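Local coordinates for protein pectate lyase (Bacillus subtilis, PDB 5AMV) that cleaves polygalacturonate by calcium-dependent beta-elimination, releasing oligosaccharides with an unsaturated galacturonosyl group at their non-reducing ends, at residues K218-S229 and Y242-S253; G297-S307 and D326-T335. All coordinates share one frame; numbering follows the deposited sequence. Where two conformers were deposited one is given.

Overall arrangement
Pectate lyase of this family folds as a right-handed parallel beta-helix, and both contacts join neighbouring coils of it. Going from the N terminus, interaction 1 comes first: 218-229 meets 242-253 and closes a short loop of twelve residues that includes most of strand 235-245. It sets strand 226-229 beside strand 247-251 at the calcium site. Interaction 2 then closes a second loop of eighteen residues between 297-307 and 326-335, joining the segments that follow strands 287-296 and 317-326. The two loops lie in series, neither nesting nor crossing. With centres about 18 Å apart, the contacts still touch, because the ring of Tyr-304 packs on the backbone of Asp-244 to Asp-246.

Interaction 1. Residues K218-S229 and Y242-S253; sequences KYQHHDGQTDAS and YHDHDKSSIFGS. With CA (calcium ion), chain C.
Gln-225 to Ser-229 run parallel to Ser-248 to Gly-252, as adjacent coils of a beta-helix do: Ala-228 N bonds to Ile-250 O and Gly-252 N to Ala-228 O (2.8 Å). Ser-248 O accepts from both Gln-225 N and Thr-226 N.

Gln-225 CG, anti to the carbonyl carbon (chi1 -60°), makes a CH-pi contact over the centre of the ring (3.4 Å to the His-245 centroid), and the extended chain beyond it carries the amide into a stack alongside, planes 3° apart. Gln-225 OE1 receives Ser-248 OG in the carbonyl plane (2.9 Å), so one long side chain serves both stacking and bonding. His-245 ND1 is held by Asp-203. Thr-226 OG1 meets Tyr-242 OH at 2.8 Å and Ser-249 OG at 3.1 Å, pairing buried hydroxyls. Lys-218 NZ forms salt bridges to Asp-246 OD2 and to Asp-208, and Asp-246 OD1 is hydrogen-bonded to Gln-278.

Asp-227 splits its carboxylate: OD2 binds calcium at 2.3 Å, while OD1 takes Ile-250 N from above its plane. Asp-223 OD2 (2.4 Å), Asp-184 and three waters also bind the ion. The metal and Ile-250 N together hold the rotation of the Asp-227 carboxylate, and calcium probably offsets repulsion among the gathered carboxylates.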
loop_
_atom_site.group_PDB
_atom_site.type_symbol
_atom_site.label_atom_id
_atom_site.label_comp_id
_atom_site.label_asym_id
_atom_site.label_seq_id
_atom_site.Cartn_x
_atom_site.Cartn_y
_atom_site.Cartn_z
ATOM N N LYS A 218 -19.323 -0.430 -6.999
ATOM C CA LYS A 218 -18.864 0.521 -5.966
ATOM C C LYS A 218 -18.143 1.672 -6.636
ATOM O O LYS A 218 -17.212 1.419 -7.392
ATOM C CB LYS A 218 -17.869 -0.170 -5.002
ATOM C CG LYS A 218 -17.485 0.667 -3.755
ATOM C CD LYS A 218 -16.129 0.234 -3.124
ATOM C CE LYS A 218 -16.228 -0.708 -1.900
ATOM N NZ LYS A 218 -14.885 -0.941 -1.133
ATOM N N TYR A 219 -18.534 2.894 -6.321
ATOM C CA TYR A 219 -17.829 4.081 -6.814
ATOM C C TYR A 219 -16.612 4.294 -5.892
ATOM O O TYR A 219 -16.676 5.044 -4.913
ATOM C CB TYR A 219 -18.783 5.230 -6.818
ATOM C CG TYR A 219 -18.283 6.498 -7.495
ATOM C CD1 TYR A 219 -17.848 6.469 -8.825
ATOM C CD2 TYR A 219 -18.379 7.726 -6.833
ATOM C CE1 TYR A 219 -17.434 7.656 -9.466
ATOM C CE2 TYR A 219 -17.980 8.904 -7.441
ATOM C CZ TYR A 219 -17.503 8.870 -8.744
ATOM O OH TYR A 219 -17.134 10.066 -9.309
ATOM N N GLN A 220 -15.520 3.635 -6.273
ATOM C CA GLN A 220 -14.351 3.495 -5.407
ATOM C C GLN A 220 -13.432 4.717 -5.442
ATOM O O GLN A 220 -12.876 5.037 -6.480
ATOM C CB GLN A 220 -13.585 2.230 -5.766
ATOM C CG GLN A 220 -12.345 1.995 -4.914
ATOM C CD GLN A 220 -12.651 1.853 -3.411
ATOM O OE1 GLN A 220 -12.468 2.769 -2.619
ATOM N NE2 GLN A 220 -13.136 0.683 -3.036
ATOM N N HIS A 221 -13.266 5.364 -4.281
ATOM C CA HIS A 221 -12.410 6.559 -4.155
ATOM C C HIS A 221 -10.995 6.256 -3.695
ATOM O O HIS A 221 -10.133 7.149 -3.715
ATOM C CB HIS A 221 -13.028 7.549 -3.164
ATOM C CG HIS A 221 -14.343 8.092 -3.612
ATOM N ND1 HIS A 221 -14.438 9.075 -4.572
ATOM C CD2 HIS A 221 -15.619 7.806 -3.232
ATOM C CE1 HIS A 221 -15.712 9.363 -4.785
ATOM N NE2 HIS A 221 -16.455 8.601 -3.988
ATOM N N HIS A 222 -10.770 5.047 -3.178
ATOM C CA HIS A 222 -9.411 4.659 -2.766
ATOM C C HIS A 222 -8.832 3.582 -3.633
ATOM O O HIS A 222 -9.573 2.804 -4.252
ATOM C CB HIS A 222 -9.475 4.075 -1.345
ATOM C CG HIS A 222 -10.001 5.040 -0.343
ATOM N ND1 HIS A 222 -11.206 4.863 0.296
ATOM C CD2 HIS A 222 -9.504 6.215 0.107
ATOM C CE1 HIS A 222 -11.422 5.879 1.113
ATOM N NE2 HIS A 222 -10.397 6.703 1.030
ATOM N N ASP A 223 -7.516 3.470 -3.631
ATOM C CA ASP A 223 -6.811 2.369 -4.259
ATOM C C ASP A 223 -6.051 1.565 -3.179
ATOM O O ASP A 223 -6.631 1.056 -2.239
ATOM C CB ASP A 223 -5.867 2.939 -5.323
ATOM C CG ASP A 223 -5.547 1.930 -6.426
ATOM O OD1 ASP A 223 -6.477 1.266 -6.928
ATOM O OD2 ASP A 223 -4.364 1.812 -6.799
ATOM N N GLY A 224 -4.734 1.487 -3.336
ATOM C CA GLY A 224 -3.873 0.749 -2.362
ATOM C C GLY A 224 -3.378 1.544 -1.155
ATOM O O GLY A 224 -3.651 2.741 -1.027
ATOM N N GLN A 225 -2.705 0.837 -0.242
ATOM C CA GLN A 225 -2.074 1.426 0.932
ATOM C C GLN A 225 -0.572 1.492 0.664
ATOM O O GLN A 225 -0.006 2.580 0.624
ATOM C CB GLN A 225 -2.406 0.587 2.181
ATOM C CG GLN A 225 -3.919 0.581 2.357
ATOM C CD GLN A 225 -4.313 -0.105 3.642
ATOM O OE1 GLN A 225 -4.160 -1.294 3.793
ATOM N NE2 GLN A 225 -4.823 0.683 4.585
ATOM N N THR A 226 0.049 0.343 0.476
ATOM C CA THR A 226 1.467 0.258 0.135
ATOM C C THR A 226 1.580 -0.706 -1.062
ATOM O O THR A 226 1.575 -1.925 -0.887
ATOM C CB THR A 226 2.331 -0.228 1.332
ATOM O OG1 THR A 226 1.793 -1.472 1.851
ATOM C CG2 THR A 226 2.331 0.801 2.484
ATOM N N ASP A 227 1.688 -0.140 -2.252
ATOM C CA ASP A 227 1.736 -0.950 -3.483
ATOM C C ASP A 227 3.139 -0.903 -4.079
ATOM O O ASP A 227 3.925 0.050 -3.847
ATOM C CB ASP A 227 0.728 -0.409 -4.517
ATOM C CG ASP A 227 -0.718 -0.697 -4.144
ATOM O OD1 ASP A 227 -0.996 -1.517 -3.218
ATOM O OD2 ASP A 227 -1.585 -0.119 -4.831
ATOM N N ALA A 228 3.469 -1.926 -4.865
ATOM C CA ALA A 228 4.780 -2.008 -5.530
ATOM C C ALA A 228 4.620 -2.545 -6.946
ATOM O O ALA A 228 3.964 -3.525 -7.144
ATOM C CB ALA A 228 5.755 -2.866 -4.727
ATOM N N SER A 229 5.194 -1.837 -7.922
ATOM C CA SER A 229 5.037 -2.161 -9.338
ATOM C C SER A 229 6.301 -1.803 -10.098
ATOM O O SER A 229 7.235 -1.205 -9.551
ATOM C CB SER A 229 3.869 -1.376 -9.953
ATOM O OG SER A 229 2.659 -1.620 -9.259
ATOM N N TYR A 242 -2.211 -1.654 9.133
ATOM C CA TYR A 242 -3.167 -1.373 8.070
ATOM C C TYR A 242 -4.556 -1.634 8.622
ATOM O O TYR A 242 -4.830 -2.732 9.159
ATOM C CB TYR A 242 -2.916 -2.369 6.945
ATOM C CG TYR A 242 -1.534 -2.328 6.306
ATOM C CD1 TYR A 242 -0.487 -3.120 6.775
ATOM C CD2 TYR A 242 -1.303 -1.517 5.189
ATOM C CE1 TYR A 242 0.775 -3.088 6.147
ATOM C CE2 TYR A 242 -0.060 -1.532 4.526
ATOM C CZ TYR A 242 0.939 -2.298 5.017
ATOM O OH TYR A 242 2.181 -2.381 4.439
ATOM N N HIS A 243 -5.466 -0.663 8.506
ATOM C CA HIS A 243 -6.814 -0.895 9.032
ATOM C C HIS A 243 -7.919 -0.170 8.295
ATOM O O HIS A 243 -7.695 0.926 7.787
ATOM C CB HIS A 243 -6.942 -0.777 10.553
ATOM C CG HIS A 243 -6.754 0.602 11.091
ATOM N ND1 HIS A 243 -7.814 1.458 11.299
ATOM C CD2 HIS A 243 -5.657 1.246 11.556
ATOM C CE1 HIS A 243 -7.376 2.593 11.817
ATOM N NE2 HIS A 243 -6.072 2.484 12.002
ATOM N N ASP A 244 -9.076 -0.826 8.215
ATOM C CA ASP A 244 -10.323 -0.206 7.681
ATOM C C ASP A 244 -10.062 0.319 6.268
ATOM O O ASP A 244 -10.049 1.535 5.997
ATOM C CB ASP A 244 -10.814 0.890 8.651
ATOM C CG ASP A 244 -11.125 0.314 9.993
ATOM O OD1 ASP A 244 -12.052 -0.522 10.105
ATOM O OD2 ASP A 244 -10.375 0.612 10.932
ATOM N N HIS A 245 -9.824 -0.635 5.358
ATOM C CA HIS A 245 -9.473 -0.310 3.979
ATOM C C HIS A 245 -9.741 -1.565 3.121
ATOM O O HIS A 245 -9.725 -2.689 3.649
ATOM C CB HIS A 245 -7.982 0.128 3.920
ATOM C CG HIS A 245 -7.510 0.452 2.534
ATOM N ND1 HIS A 245 -7.558 1.724 1.996
ATOM C CD2 HIS A 245 -7.042 -0.350 1.549
ATOM C CE1 HIS A 245 -7.122 1.694 0.751
ATOM N NE2 HIS A 245 -6.803 0.450 0.449
ATOM N N ASP A 246 -10.041 -1.383 1.836
ATOM C CA ASP A 246 -10.360 -2.513 0.970
ATOM C C ASP A 246 -9.099 -3.217 0.444
ATOM O O ASP A 246 -8.710 -4.235 0.993
ATOM C CB ASP A 246 -11.337 -1.995 -0.110
ATOM C CG ASP A 246 -11.831 -3.087 -1.064
ATOM O OD1 ASP A 246 -11.380 -4.229 -1.022
ATOM O OD2 ASP A 246 -12.641 -2.706 -1.937
ATOM N N LYS A 247 -8.416 -2.638 -0.553
ATOM C CA LYS A 247 -7.244 -3.283 -1.186
ATOM C C LYS A 247 -5.930 -2.785 -0.601
ATOM O O LYS A 247 -5.488 -1.659 -0.869
ATOM C CB LYS A 247 -7.298 -2.995 -2.675
ATOM C CG LYS A 247 -8.537 -3.681 -3.319
ATOM C CD LYS A 247 -8.661 -3.399 -4.814
ATOM C CE LYS A 247 -9.463 -2.173 -5.126
ATOM N NZ LYS A 247 -10.114 -2.373 -6.488
ATOM N N SER A 248 -5.299 -3.610 0.219
ATOM C CA SER A 248 -4.130 -3.101 0.961
ATOM C C SER A 248 -2.835 -2.955 0.181
ATOM O O SER A 248 -2.248 -1.878 0.136
ATOM C CB SER A 248 -3.834 -4.010 2.133
ATOM O OG SER A 248 -2.655 -3.599 2.790
ATOM N N SER A 249 -2.350 -4.064 -0.376
ATOM C CA SER A 249 -0.983 -4.146 -0.847
ATOM C C SER A 249 -0.939 -5.004 -2.095
ATOM O O SER A 249 -1.073 -6.224 -2.004
ATOM C CB SER A 249 -0.080 -4.770 0.238
ATOM O OG SER A 249 -0.065 -3.958 1.419
ATOM N N ILE A 250 -0.739 -4.370 -3.252
ATOM C CA ILE A 250 -0.601 -5.140 -4.502
ATOM C C ILE A 250 0.852 -5.026 -4.970
ATOM O O ILE A 250 1.372 -3.894 -5.199
ATOM C CB ILE A 250 -1.655 -4.735 -5.635
ATOM C CG1 ILE A 250 -1.418 -5.582 -6.906
ATOM C CG2 ILE A 250 -1.556 -3.322 -6.000
ATOM C CD1 ILE A 250 -2.680 -5.741 -7.828
ATOM N N PHE A 251 1.475 -6.181 -5.179
ATOM C CA PHE A 251 2.896 -6.217 -5.605
ATOM C C PHE A 251 2.926 -6.875 -6.971
ATOM O O PHE A 251 2.656 -8.076 -7.075
ATOM C CB PHE A 251 3.786 -7.025 -4.630
ATOM C CG PHE A 251 3.733 -6.568 -3.182
ATOM C CD1 PHE A 251 3.398 -5.272 -2.847
ATOM C CD2 PHE A 251 4.056 -7.474 -2.150
ATOM C CE1 PHE A 251 3.389 -4.868 -1.521
ATOM C CE2 PHE A 251 4.076 -7.059 -0.796
ATOM C CZ PHE A 251 3.720 -5.760 -0.485
ATOM N N GLY A 252 3.180 -6.070 -8.011
ATOM C CA GLY A 252 3.136 -6.558 -9.394
ATOM C C GLY A 252 1.778 -6.224 -9.953
ATOM O O GLY A 252 0.777 -6.870 -9.596
ATOM N N SER A 253 1.745 -5.237 -10.842
ATOM C CA SER A 253 0.481 -4.624 -11.297
ATOM C C SER A 253 -0.151 -5.348 -12.488
ATOM O O SER A 253 -1.315 -5.082 -12.832
ATOM C CB SER A 253 0.774 -3.184 -11.725
ATOM O OG SER A 253 1.695 -3.235 -12.814
HETATM CA CA CA C . -1.993 1.472 -6.498
HETATM O O HOH W 1 -9.163 0.094 -1.640
HETATM O O HOH W 2 -3.634 -2.474 -3.213
HETATM O O HOH W 3 -2.689 -0.456 -7.638
HETATM O O HOH W 4 -0.011 0.936 -7.579
HETATM O O HOH W 5 -2.265 3.373 -7.842
#

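Interaction 2. Residues G297-S307 and D326-T335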
loop_
_atom_site.group_PDB
_atom_site.type_symbol
_atom_site.label_atom_id
_atom_site.label_comp_id
_atom_site.label_asym_id
_atom_site.label_seq_id
_atom_site.Cartn_x
_atom_site.Cartn_y
_atom_site.Cartn_z
ATOM N N GLY A 297 -10.378 -9.794 11.391
ATOM C CA GLY A 297 -11.550 -9.196 10.772
ATOM C C GLY A 297 -12.720 -10.117 10.842
ATOM O O GLY A 297 -12.684 -11.127 11.552
ATOM N N SER A 298 -13.769 -9.769 10.114
ATOM C CA SER A 298 -14.997 -10.526 10.124
ATOM C C SER A 298 -15.531 -10.590 8.696
ATOM O O SER A 298 -15.526 -9.585 7.973
ATOM C CB SER A 298 -16.041 -9.804 10.990
ATOM O OG SER A 298 -17.321 -10.365 10.711
ATOM N N THR A 299 -16.013 -11.757 8.281
ATOM C CA THR A 299 -16.579 -11.875 6.926
ATOM C C THR A 299 -17.949 -11.245 6.874
ATOM O O THR A 299 -18.506 -11.072 5.782
ATOM C CB THR A 299 -16.740 -13.356 6.501
ATOM O OG1 THR A 299 -17.539 -14.019 7.491
ATOM C CG2 THR A 299 -15.357 -14.041 6.389
ATOM N N SER A 300 -18.487 -10.865 8.022
ATOM C CA SER A 300 -19.867 -10.359 8.012
ATOM C C SER A 300 -19.987 -8.883 8.405
ATOM O O SER A 300 -21.119 -8.375 8.575
ATOM C CB SER A 300 -20.779 -11.243 8.869
ATOM O OG SER A 300 -20.375 -11.190 10.227
ATOM N N SER A 301 -18.846 -8.196 8.563
ATOM C CA SER A 301 -18.928 -6.792 8.961
ATOM C C SER A 301 -19.525 -5.947 7.838
ATOM O O SER A 301 -19.369 -6.224 6.652
ATOM C CB SER A 301 -17.583 -6.253 9.421
ATOM O OG SER A 301 -16.613 -6.455 8.432
ATOM N N SER A 302 -20.293 -4.930 8.238
ATOM C CA SER A 302 -20.961 -4.104 7.231
ATOM C C SER A 302 -19.934 -3.197 6.555
ATOM O O SER A 302 -20.092 -2.813 5.397
ATOM C CB SER A 302 -22.112 -3.280 7.835
ATOM O OG SER A 302 -21.663 -2.512 8.934
ATOM N N SER A 303 -18.878 -2.857 7.274
ATOM C CA SER A 303 -17.777 -2.132 6.675
ATOM C C SER A 303 -16.538 -3.028 6.614
ATOM O O SER A 303 -16.179 -3.699 7.607
ATOM C CB SER A 303 -17.493 -0.840 7.428
ATOM O OG SER A 303 -18.631 0.006 7.405
ATOM N N TYR A 304 -15.916 -3.039 5.449
ATOM C CA TYR A 304 -14.672 -3.774 5.170
ATOM C C TYR A 304 -14.682 -5.257 5.630
ATOM O O TYR A 304 -13.793 -5.675 6.371
ATOM C CB TYR A 304 -13.484 -3.041 5.801
ATOM C CG TYR A 304 -13.321 -1.603 5.298
ATOM C CD1 TYR A 304 -13.053 -1.352 3.964
ATOM C CD2 TYR A 304 -13.453 -0.509 6.181
ATOM C CE1 TYR A 304 -12.883 -0.048 3.511
ATOM C CE2 TYR A 304 -13.287 0.797 5.742
ATOM C CZ TYR A 304 -13.004 1.029 4.418
ATOM O OH TYR A 304 -12.830 2.338 3.970
ATOM N N PRO A 305 -15.666 -6.035 5.165
ATOM C CA PRO A 305 -15.661 -7.462 5.500
ATOM C C PRO A 305 -14.481 -8.190 4.852
ATOM O O PRO A 305 -14.093 -7.905 3.701
ATOM C CB PRO A 305 -16.988 -7.967 4.914
ATOM C CG PRO A 305 -17.259 -6.992 3.727
ATOM C CD PRO A 305 -16.841 -5.658 4.344
ATOM N N PHE A 306 -13.900 -9.111 5.599
ATOM C CA PHE A 306 -12.744 -9.850 5.116
ATOM C C PHE A 306 -13.096 -10.711 3.925
ATOM O O PHE A 306 -14.103 -11.441 3.956
ATOM C CB PHE A 306 -12.280 -10.796 6.244
ATOM C CG PHE A 306 -11.072 -11.640 5.877
ATOM C CD1 PHE A 306 -11.258 -12.891 5.296
ATOM C CD2 PHE A 306 -9.763 -11.205 6.165
ATOM C CE1 PHE A 306 -10.147 -13.698 4.934
ATOM C CE2 PHE A 306 -8.663 -12.012 5.830
ATOM C CZ PHE A 306 -8.863 -13.245 5.193
ATOM N N SER A 307 -12.233 -10.683 2.889
ATOM C CA SER A 307 -12.381 -11.576 1.741
ATOM C C SER A 307 -11.229 -12.603 1.731
ATOM O O SER A 307 -11.454 -13.821 1.790
ATOM C CB SER A 307 -12.397 -10.743 0.441
ATOM O OG SER A 307 -12.718 -11.511 -0.699
ATOM N N ASP A 326 -7.118 -14.248 12.459
ATOM C CA ASP A 326 -8.331 -14.413 13.264
ATOM C C ASP A 326 -9.544 -13.818 12.550
ATOM O O ASP A 326 -9.842 -12.596 12.649
ATOM C CB ASP A 326 -8.159 -13.780 14.629
ATOM C CG ASP A 326 -7.245 -14.625 15.560
ATOM O OD1 ASP A 326 -7.096 -15.837 15.310
ATOM O OD2 ASP A 326 -6.699 -14.046 16.498
ATOM N N VAL A 327 -10.256 -14.696 11.849
ATOM C CA VAL A 327 -11.483 -14.349 11.125
ATOM C C VAL A 327 -12.484 -15.461 11.477
ATOM O O VAL A 327 -12.468 -16.524 10.883
ATOM C CB VAL A 327 -11.233 -14.244 9.585
ATOM C CG1 VAL A 327 -12.538 -13.920 8.819
ATOM C CG2 VAL A 327 -10.163 -13.135 9.299
ATOM N N PRO A 328 -13.345 -15.200 12.451
ATOM C CA PRO A 328 -14.231 -16.289 12.954
ATOM C C PRO A 328 -15.018 -16.935 11.822
ATOM O O PRO A 328 -15.539 -16.229 10.932
ATOM C CB PRO A 328 -15.158 -15.538 13.921
ATOM C CG PRO A 328 -14.228 -14.481 14.515
ATOM C CD PRO A 328 -13.403 -13.995 13.319
ATOM N N GLY A 329 -15.049 -18.262 11.801
ATOM C CA GLY A 329 -15.913 -18.975 10.835
ATOM C C GLY A 329 -15.312 -19.216 9.459
ATOM O O GLY A 329 -15.934 -19.893 8.631
ATOM N N LEU A 330 -14.111 -18.683 9.215
ATOM C CA LEU A 330 -13.402 -18.873 7.945
ATOM C C LEU A 330 -12.852 -20.293 7.825
ATOM O O LEU A 330 -12.397 -20.886 8.806
ATOM C CB LEU A 330 -12.247 -17.848 7.838
ATOM C CG LEU A 330 -11.721 -17.592 6.428
ATOM C CD1 LEU A 330 -12.664 -16.769 5.590
ATOM C CD2 LEU A 330 -10.357 -16.937 6.514
ATOM N N SER A 331 -12.925 -20.842 6.618
ATOM C CA SER A 331 -12.206 -22.072 6.286
ATOM C C SER A 331 -10.725 -21.830 5.955
ATOM O O SER A 331 -10.345 -20.740 5.482
ATOM C CB SER A 331 -12.898 -22.767 5.115
ATOM O OG SER A 331 -12.672 -22.019 3.916
ATOM N N ALA A 332 -9.891 -22.839 6.195
ATOM C CA ALA A 332 -8.480 -22.796 5.803
ATOM C C ALA A 332 -8.283 -22.369 4.343
ATOM O O ALA A 332 -7.396 -21.556 4.057
ATOM C CB ALA A 332 -7.788 -24.143 6.068
ATOM N N ALA A 333 -9.106 -22.888 3.424
ATOM C CA ALA A 333 -8.884 -22.579 2.005
ATOM C C ALA A 333 -9.078 -21.079 1.717
ATOM O O ALA A 333 -8.389 -20.501 0.859
ATOM C CB ALA A 333 -9.817 -23.459 1.093
ATOM N N LYS A 334 -10.035 -20.460 2.422
ATOM C CA LYS A 334 -10.485 -19.101 2.113
ATOM C C LYS A 334 -9.577 -18.035 2.707
ATOM O O LYS A 334 -9.811 -16.823 2.505
ATOM C CB LYS A 334 -11.926 -18.887 2.582
ATOM C CG LYS A 334 -12.965 -19.709 1.767
ATOM C CD LYS A 334 -12.829 -19.522 0.274
ATOM C CE LYS A 334 -13.457 -18.192 -0.208
ATOM N NZ LYS A 334 -12.919 -17.769 -1.565
ATOM N N THR A 335 -8.539 -18.483 3.410
ATOM C CA THR A 335 -7.507 -17.549 3.877
ATOM C C THR A 335 -6.772 -16.896 2.703
ATOM O O THR A 335 -6.171 -15.798 2.840
ATOM C CB THR A 335 -6.460 -18.228 4.770
ATOM O OG1 THR A 335 -5.828 -19.292 4.045
ATOM C CG2 THR A 335 -7.091 -18.742 6.074
HETATM O O HOH W 6 -16.111 -13.547 10.695
HETATM O O HOH W 7 -16.905 -16.454 8.457
HETATM O O HOH W 8 -12.125 -14.449 -1.297
#
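Val-327 and Phe-306 form the apolar heart of this contact between successive coils of the parallel beta-helix, and Gly-297 supplies its backbone link. Where strands 287-296 and 317-326 give way to loops, Gly-297 N still donates to Asp-326 O (3.1 Å, 158° at the hydrogen), while the CA-H of Val-327 points back at Gly-297 O. Gly-297 O lies 3.4 Å from Pro-328 CD.

Beta-branched Val-327 suits its place because both its methyls touch the ring of Phe-306. Val-327 CG2 sits over one face, 3.8 Å from the Phe-306 centroid and offset toward the rim; Val-327 CG1 touches the CD1 side of the ring and also meets the methyl CG2 of Thr-299 at 3.7 Å. In Phe-306, CG stands anti to the backbone N (chi1 180°), which places the ring against Val-327 and Leu-330. Leu-330, at the end of the type II turn begun by Val-327, brings CD2 within 3.6 Å of Phe-306 CE1. Cutting Phe-306 back to an alanine removes the ring, and the methyls of Val-327 and Leu-330 would probably be left without the surface they pack on.

Phe-306 N bonds to Ser-298 O, closing its own loop, and the next residue, Ser-307, belongs to the glycan pocket and touches a bound galacturonate. Toward solvent the two loops are joined through water: one molecule accepts from Thr-299 N and donates to Pro-328 O, and a second lies 2.7 Å from Thr-299 OG1 while donating to that same Pro-328 O.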